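Local structure of phosphoenolpyruvate--protein phosphotransferase (5T12) at residues Ala46-Glu49 with Ala50-Phe54; Ile72-Leu75 with Tyr76-Leu79; Thr33-Pro36 with Ala37-Arg40. The protein probably passes phosphoryl groups from phosphoenolpyruvate to the carrier protein NPr in the nitrogen phosphotransferase system, this chain being the N-terminal phosphotransfer domain of Enzyme I-Ntr. The protein carries 1 engineered substitution. All coordinates share one frame; numbering follows the deposited sequence.

Contact 1: Ala46-Glu49 with Ala50-Phe54; sequences ALEE and AANEF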
loop_
_atom_site.group_PDB
_atom_site.type_symbol
_atom_site.label_atom_id
_atom_site.label_comp_id
_atom_site.label_asym_id
_atom_site.label_seq_id
_atom_site.Cartn_x
_atom_site.Cartn_y
_atom_site.Cartn_z
ATOM N N ALA A 46 -3.867 -15.200 8.430
ATOM C CA ALA A 46 -3.827 -13.974 7.639
ATOM C C ALA A 46 -5.131 -13.195 7.751
ATOM O O ALA A 46 -5.118 -11.961 7.826
ATOM C CB ALA A 46 -3.522 -14.302 6.178
ATOM N N LEU A 47 -6.269 -13.895 7.756
ATOM C CA LEU A 47 -7.556 -13.215 7.876
ATOM C C LEU A 47 -7.671 -12.482 9.206
ATOM O O LEU A 47 -8.227 -11.380 9.271
ATOM C CB LEU A 47 -8.700 -14.217 7.718
ATOM C CG LEU A 47 -8.911 -14.841 6.336
ATOM C CD1 LEU A 47 -9.965 -15.935 6.406
ATOM C CD2 LEU A 47 -9.306 -13.780 5.321
ATOM N N GLU A 48 -7.146 -13.077 10.279
ATOM C CA GLU A 48 -7.227 -12.439 11.588
ATOM C C GLU A 48 -6.246 -11.278 11.701
ATOM O O GLU A 48 -6.575 -10.237 12.283
ATOM C CB GLU A 48 -6.978 -13.471 12.688
ATOM C CG GLU A 48 -6.968 -12.896 14.094
ATOM C CD GLU A 48 -7.065 -13.968 15.161
ATOM O OE1 GLU A 48 -8.163 -14.142 15.731
ATOM O OE2 GLU A 48 -6.048 -14.642 15.424
ATOM N N GLU A 49 -5.039 -11.435 11.152
ATOM C CA GLU A 49 -4.066 -10.348 11.184
ATOM C C GLU A 49 -4.536 -9.161 10.352
ATOM O O GLU A 49 -4.373 -8.005 10.759
ATOM C CB GLU A 49 -2.707 -10.843 10.690
ATOM C CG GLU A 49 -1.969 -11.737 11.676
ATOM C CD GLU A 49 -0.723 -12.361 11.078
ATOM O OE1 GLU A 49 -0.668 -12.517 9.841
ATOM O OE2 GLU A 49 0.204 -12.693 11.848
ATOM N N ALA A 50 -5.122 -9.427 9.182
ATOM C CA ALA A 50 -5.621 -8.342 8.343
ATOM C C ALA A 50 -6.841 -7.677 8.969
ATOM O O ALA A 50 -6.976 -6.448 8.921
ATOM C CB ALA A 50 -5.950 -8.866 6.946
ATOM N N ALA A 51 -7.740 -8.469 9.557
ATOM C CA ALA A 51 -8.894 -7.895 10.241
ATOM C C ALA A 51 -8.461 -7.061 11.439
ATOM O O ALA A 51 -8.997 -5.971 11.673
ATOM C CB ALA A 51 -9.854 -9.002 10.678
ATOM N N ASN A 52 -7.493 -7.560 12.212
ATOM C CA ASN A 52 -6.949 -6.773 13.313
ATOM C C ASN A 52 -6.328 -5.479 12.806
ATOM O O ASN A 52 -6.532 -4.414 13.395
ATOM C CB ASN A 52 -5.921 -7.593 14.092
ATOM C CG ASN A 52 -6.563 -8.566 15.063
ATOM O OD1 ASN A 52 -7.425 -8.192 15.857
ATOM N ND2 ASN A 52 -6.147 -9.826 15.000
ATOM N N GLU A 53 -5.580 -5.551 11.702
ATOM C CA GLU A 53 -4.941 -4.358 11.153
ATOM C C GLU A 53 -5.976 -3.300 10.789
ATOM O O GLU A 53 -5.840 -2.127 11.159
ATOM C CB GLU A 53 -4.098 -4.736 9.934
ATOM C CG GLU A 53 -3.122 -3.661 9.489
ATOM C CD GLU A 53 -2.257 -4.107 8.327
ATOM O OE1 GLU A 53 -2.786 -4.769 7.410
ATOM O OE2 GLU A 53 -1.046 -3.802 8.335
ATOM N N PHE A 54 -7.026 -3.700 10.067
ATOM C CA PHE A 54 -8.108 -2.774 9.748
ATOM C C PHE A 54 -8.810 -2.275 11.003
ATOM O O PHE A 54 -9.388 -1.182 10.999
ATOM C CB PHE A 54 -9.114 -3.446 8.813
ATOM C CG PHE A 54 -8.757 -3.338 7.360
ATOM C CD1 PHE A 54 -7.667 -4.021 6.846
ATOM C CD2 PHE A 54 -9.518 -2.558 6.505
ATOM C CE1 PHE A 54 -7.339 -3.922 5.506
ATOM C CE2 PHE A 54 -9.194 -2.454 5.166
ATOM C CZ PHE A 54 -8.104 -3.137 4.666
#

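Contact 2: Ile72-Leu75 with Tyr76-Leu79; sequences IFDL and YSHL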
loop_
_atom_site.group_PDB
_atom_site.type_symbol
_atom_site.label_atom_id
_atom_site.label_comp_id
_atom_site.label_asym_id
_atom_site.label_seq_id
_atom_site.Cartn_x
_atom_site.Cartn_y
_atom_site.Cartn_z
ATOM N N ILE A 72 -15.064 3.254 6.388
ATOM C CA ILE A 72 -14.794 2.271 5.342
ATOM C C ILE A 72 -13.874 1.176 5.865
ATOM O O ILE A 72 -14.079 -0.013 5.592
ATOM C CB ILE A 72 -14.207 2.961 4.096
ATOM C CG1 ILE A 72 -15.187 3.998 3.546
ATOM C CG2 ILE A 72 -13.875 1.937 3.024
ATOM C CD1 ILE A 72 -14.732 4.646 2.255
ATOM N N PHE A 73 -12.845 1.557 6.627
ATOM C CA PHE A 73 -11.961 0.563 7.225
ATOM C C PHE A 73 -12.680 -0.267 8.280
ATOM O O PHE A 73 -12.290 -1.411 8.536
ATOM C CB PHE A 73 -10.732 1.246 7.826
ATOM C CG PHE A 73 -9.541 1.263 6.910
ATOM C CD1 PHE A 73 -9.555 2.007 5.741
ATOM C CD2 PHE A 73 -8.403 0.538 7.222
ATOM C CE1 PHE A 73 -8.459 2.020 4.898
ATOM C CE2 PHE A 73 -7.304 0.547 6.384
ATOM C CZ PHE A 73 -7.331 1.291 5.220
ATOM N N ASP A 74 -13.727 0.285 8.897
ATOM C CA ASP A 74 -14.495 -0.486 9.869
ATOM C C ASP A 74 -15.307 -1.579 9.187
ATOM O O ASP A 74 -15.353 -2.718 9.667
ATOM C CB ASP A 74 -15.412 0.440 10.669
ATOM C CG ASP A 74 -16.126 -0.281 11.795
ATOM O OD1 ASP A 74 -15.487 -1.122 12.461
ATOM O OD2 ASP A 74 -17.326 -0.013 12.010
ATOM N N LEU A 75 -15.953 -1.251 8.064
ATOM C CA LEU A 75 -16.727 -2.247 7.330
ATOM C C LEU A 75 -15.834 -3.355 6.788
ATOM O O LEU A 75 -16.209 -4.533 6.810
ATOM C CB LEU A 75 -17.496 -1.579 6.190
ATOM C CG LEU A 75 -18.610 -0.607 6.580
ATOM C CD1 LEU A 75 -19.253 -0.006 5.342
ATOM C CD2 LEU A 75 -19.648 -1.313 7.436
ATOM N N TYR A 76 -14.645 -2.999 6.295
ATOM C CA TYR A 76 -13.759 -4.004 5.719
ATOM C C TYR A 76 -13.181 -4.928 6.783
ATOM O O TYR A 76 -12.860 -6.084 6.487
ATOM C CB TYR A 76 -12.641 -3.328 4.926
ATOM C CG TYR A 76 -13.114 -2.747 3.615
ATOM C CD1 TYR A 76 -14.245 -3.248 2.986
ATOM C CD2 TYR A 76 -12.436 -1.700 3.007
ATOM C CE1 TYR A 76 -14.689 -2.726 1.789
ATOM C CE2 TYR A 76 -12.872 -1.170 1.807
ATOM C CZ TYR A 76 -13.999 -1.688 1.203
ATOM O OH TYR A 76 -14.445 -1.169 0.009
ATOM N N SER A 77 -13.040 -4.443 8.019
ATOM C CA SER A 77 -12.629 -5.323 9.106
ATOM C C SER A 77 -13.697 -6.366 9.407
ATOM O O SER A 77 -13.374 -7.484 9.824
ATOM C CB SER A 77 -12.309 -4.504 10.356
ATOM O OG SER A 77 -13.431 -3.745 10.772
ATOM N N HIS A 78 -14.971 -6.021 9.201
ATOM C CA HIS A 78 -16.047 -6.992 9.366
ATOM C C HIS A 78 -16.119 -7.948 8.182
ATOM O O HIS A 78 -16.396 -9.139 8.360
ATOM C CB HIS A 78 -17.383 -6.271 9.553
ATOM C CG HIS A 78 -17.488 -5.520 10.844
ATOM N ND1 HIS A 78 -18.151 -4.317 10.955
ATOM C CD2 HIS A 78 -17.019 -5.806 12.082
ATOM C CE1 HIS A 78 -18.082 -3.892 12.203
ATOM N NE2 HIS A 78 -17.400 -4.777 12.908
ATOM N N LEU A 79 -15.878 -7.442 6.969
ATOM C CA LEU A 79 -15.819 -8.316 5.802
ATOM C C LEU A 79 -14.669 -9.308 5.921
ATOM O O LEU A 79 -14.790 -10.466 5.504
ATOM C CB LEU A 79 -15.677 -7.481 4.529
ATOM C CG LEU A 79 -15.511 -8.231 3.203
ATOM C CD1 LEU A 79 -16.768 -9.020 2.867
ATOM C CD2 LEU A 79 -15.158 -7.268 2.079
#

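Contact 3: Thr33-Pro36 with Ala37-Arg40; sequences TLDP and ALER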
loop_
_atom_site.group_PDB
_atom_site.type_symbol
_atom_site.label_atom_id
_atom_site.label_comp_id
_atom_site.label_asym_id
_atom_site.label_seq_id
_atom_site.Cartn_x
_atom_site.Cartn_y
_atom_site.Cartn_z
ATOM N N THR A 33 -1.188 -28.494 -3.313
ATOM C CA THR A 33 -0.796 -28.738 -1.932
ATOM C C THR A 33 -1.289 -30.111 -1.501
ATOM O O THR A 33 -2.389 -30.535 -1.872
ATOM C CB THR A 33 -1.343 -27.657 -0.980
ATOM O OG1 THR A 33 -0.959 -27.962 0.367
ATOM C CG2 THR A 33 -2.862 -27.573 -1.064
ATOM N N LEU A 34 -0.454 -30.812 -0.733
ATOM C CA LEU A 34 -0.820 -32.081 -0.119
ATOM C C LEU A 34 -0.968 -31.952 1.393
ATOM O O LEU A 34 -0.892 -32.953 2.112
ATOM C CB LEU A 34 0.210 -33.156 -0.468
ATOM C CG LEU A 34 0.328 -33.511 -1.953
ATOM C CD1 LEU A 34 1.474 -34.483 -2.185
ATOM C CD2 LEU A 34 -0.981 -34.088 -2.467
ATOM N N ASP A 35 -1.177 -30.732 1.882
ATOM C CA ASP A 35 -1.278 -30.448 3.314
ATOM C C ASP A 35 -2.464 -29.519 3.536
ATOM O O ASP A 35 -2.300 -28.321 3.790
ATOM C CB ASP A 35 0.023 -29.830 3.833
ATOM C CG ASP A 35 0.111 -29.823 5.346
ATOM O OD1 ASP A 35 -0.934 -29.965 6.015
ATOM O OD2 ASP A 35 1.233 -29.663 5.870
ATOM N N PRO A 36 -3.688 -30.048 3.444
ATOM C CA PRO A 36 -4.870 -29.176 3.564
ATOM C C PRO A 36 -5.006 -28.511 4.921
ATOM O O PRO A 36 -5.503 -27.381 4.998
ATOM C CB PRO A 36 -6.041 -30.132 3.289
ATOM C CG PRO A 36 -5.434 -31.294 2.564
ATOM C CD PRO A 36 -4.059 -31.438 3.135
ATOM N N ALA A 37 -4.581 -29.178 5.998
ATOM C CA ALA A 37 -4.732 -28.599 7.329
ATOM C C ALA A 37 -3.850 -27.369 7.504
ATOM O O ALA A 37 -4.255 -26.397 8.151
ATOM C CB ALA A 37 -4.412 -29.647 8.396
ATOM N N LEU A 38 -2.645 -27.388 6.931
ATOM C CA LEU A 38 -1.729 -26.264 7.093
ATOM C C LEU A 38 -2.211 -25.040 6.322
ATOM O O LEU A 38 -2.218 -23.924 6.854
ATOM C CB LEU A 38 -0.324 -26.663 6.644
ATOM C CG LEU A 38 0.689 -25.526 6.495
ATOM C CD1 LEU A 38 0.955 -24.846 7.831
ATOM C CD2 LEU A 38 1.981 -26.042 5.883
ATOM N N GLU A 39 -2.618 -25.232 5.063
ATOM C CA GLU A 39 -3.065 -24.104 4.252
ATOM C C GLU A 39 -4.284 -23.425 4.857
ATOM O O GLU A 39 -4.435 -22.202 4.744
ATOM C CB GLU A 39 -3.363 -24.565 2.824
ATOM C CG GLU A 39 -2.157 -25.140 2.099
ATOM C CD GLU A 39 -0.995 -24.167 2.030
ATOM O OE1 GLU A 39 -1.240 -22.944 1.954
ATOM O OE2 GLU A 39 0.167 -24.625 2.058
ATOM N N ARG A 40 -5.164 -24.192 5.502
ATOM C CA ARG A 40 -6.288 -23.584 6.204
ATOM C C ARG A 40 -5.817 -22.817 7.434
ATOM O O ARG A 40 -6.372 -21.764 7.768
ATOM C CB ARG A 40 -7.311 -24.650 6.592
ATOM C CG ARG A 40 -8.152 -25.153 5.431
ATOM C CD ARG A 40 -9.272 -26.062 5.917
ATOM N NE ARG A 40 -8.776 -27.357 6.372
ATOM C CZ ARG A 40 -8.740 -28.449 5.615
ATOM N NH1 ARG A 40 -9.175 -28.404 4.363
ATOM N NH2 ARG A 40 -8.272 -29.586 6.109
#

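Contact 1: Ala46-Glu49 with Ala50-Phe54
The carboxamide of Asn52 lies alongside the stem of Glu48 one helical turn earlier, and both side chains point the same way. Beside the amide stand Glu48 CG, 3.3 Å from Asn52 ND2, and the carbonyl oxygen Glu48 O, 2.8 Å from the same nitrogen. The angle at the amide N-H is poor, so this short approach is no hydrogen bond; Glu48 O is instead taken by the backbone Asn52 N at 2.8 Å. The Glu48 carboxylate and the Asn52 amide are turned 38° against each other. With CG of Asn52 anti to its carbonyl carbon (chi1 -80°), the amide folds back over the preceding turn. A polar residue suits each place: exposed Glu48 carries its carboxylate away on an extended chain, and Asn52, partly exposed, is short enough for its amide to stay beside the Glu48 stem.

The adjoining surface is apolar. Ala50 and Ala51 are both buried, and a small methyl suits Ala50 in particular, since side chains of two other helices press against it. Regular i to i+4 bonds run through the turn, such as Ala50 N to Ala46 O at 2.9 Å, Ala51 N to Leu47 O at 3.0 Å and Glu53 N to Glu49 O at 2.9 Å.

Glu53 ends in a salt bridge with Arg135, which ties its carboxylate to helix 126-140, while the Phe54 ring stacks on Phe73 of helix 68-80. Helix 36-61 is thus enclosed on several flanks: Leu47 packs on Arg86 and Leu89 of helix 83-94, and Ala50 touches both Leu80 of helix 68-80 and Leu136 of helix 126-140.

Contact 2: Ile72-Leu75 with Tyr76-Leu79
Helix 68-80 belongs to the helical part of the N-terminal domain, which in the related sugar-system enzyme docks the phosphocarrier; Ile72-Leu79 forms two turns near its C-terminal end. On one flank Ile72 and Tyr76, four residues apart, lie side by side. The branch methyl Ile72 CG2 meets Tyr76 CE2 at 3.5 Å and approaches the ring obliquely. Beta-branching serves here: CG2 stands anti to the backbone N of Ile72 and reaches the ring, while CG1 runs off in another direction. Tyrosine suits the place because the ring supplies apolar surface and the hydroxyl, beyond it, hydrogen-bonds to Asp128. The inner side rests on neighbours, with Tyr76 and Ser77 against Phe54 of helix 36-61 and Leu79 against Leu129 and Leu132 of helix 126-140.

On the outer flank the exposed His78 ring stands over the previous turn. Asp74 O lies 3.4 Å above one face of the His78 ring, offset toward the rim, and so is badly placed for a bond to ND1. The Asp74 carboxylate is turned 63° from that ring, and Asp74 OD1 stays 4.1 Å from His78 NE2, too far for contact; any attraction would depend on the imidazole being protonated, which is not seen.

The backbone hydrogen bonds are uneven. Tyr76 N bonds to Ile72 O at 3.1 Å and Leu79 N to Leu75 O at 2.9 Å, but His78 N makes weak bonds to both Asp74 O and Leu75 O. Ser77 N also gives Asp74 O a weak bond, at 3.3 Å. The small Ser77 side chain fits the buried face, and its chi1 of 59° turns OG toward Asp74 O, although the modelled separation of Ser77 OG and Asp74 O, 2.4 Å, is doubtfully short.

Contact 3: Thr33-Pro36 with Ala37-Arg40
Asp35 OD1 accepts from Leu38 N at 3.2 Å, with the N-H pointing fairly straight (150°) yet meeting the oxygen from well above the carboxylate plane. The carboxylate gets there because CG swings anti to the backbone N (chi1 -166°), and it also brushes Leu38, with Asp35 OD1 3.4 Å from Leu38 CB. Asp35 O adds two weak bonds, from Leu38 N and Glu39 N. This is the N-cap of helix 36-61: aspartate answers an N-H of the first turn, where its negative charge should also interact favourably with the positive end of the helix dipole. Pro36 suits the next position, since its ring already fixes phi near the helical value and it has no N-H to satisfy. Pro36 O receives Arg40 N at 3.2 Å and lies 3.4 Å above the centre of the Arg40 guanidinium, whose chain, bent at chi3, curls back over it; Asp94 holds that guanidinium by a salt bridge. Before the cap, Thr33 OG1 accepts from Asp35 N at 3.2 Å, an ST turn that probably helps to orient the capping residue. Thr33 OG1 also touches Glu39 CG at 3.5 Å, and the buried Glu39 carboxylate is held by a salt bridge to Arg42 and a hydrogen bond from Ala99 N.

Contacts 1 and 3 both use helix 36-61: contact 3 starts it, and contact 1 follows with centres 20 Å apart and nearest atoms about 7 Å apart. Contact 2 lies on the next helix, 68-80, and is the direct neighbour of contact 1. Their centres are 10 Å apart and they meet chiefly through Phe54, whose CE2 comes 3.6 Å from Tyr76 CB and whose CB comes 3.7 Å from Ser77 CB. Contacts 2 and 3 do not touch, with about 14 Å between nearest atoms. Contact 3 is also the most peripheral, its centre 28 Å from the chain centre against 15 and 17 Å for contacts 1 and 2. All three share the helical part of the domain.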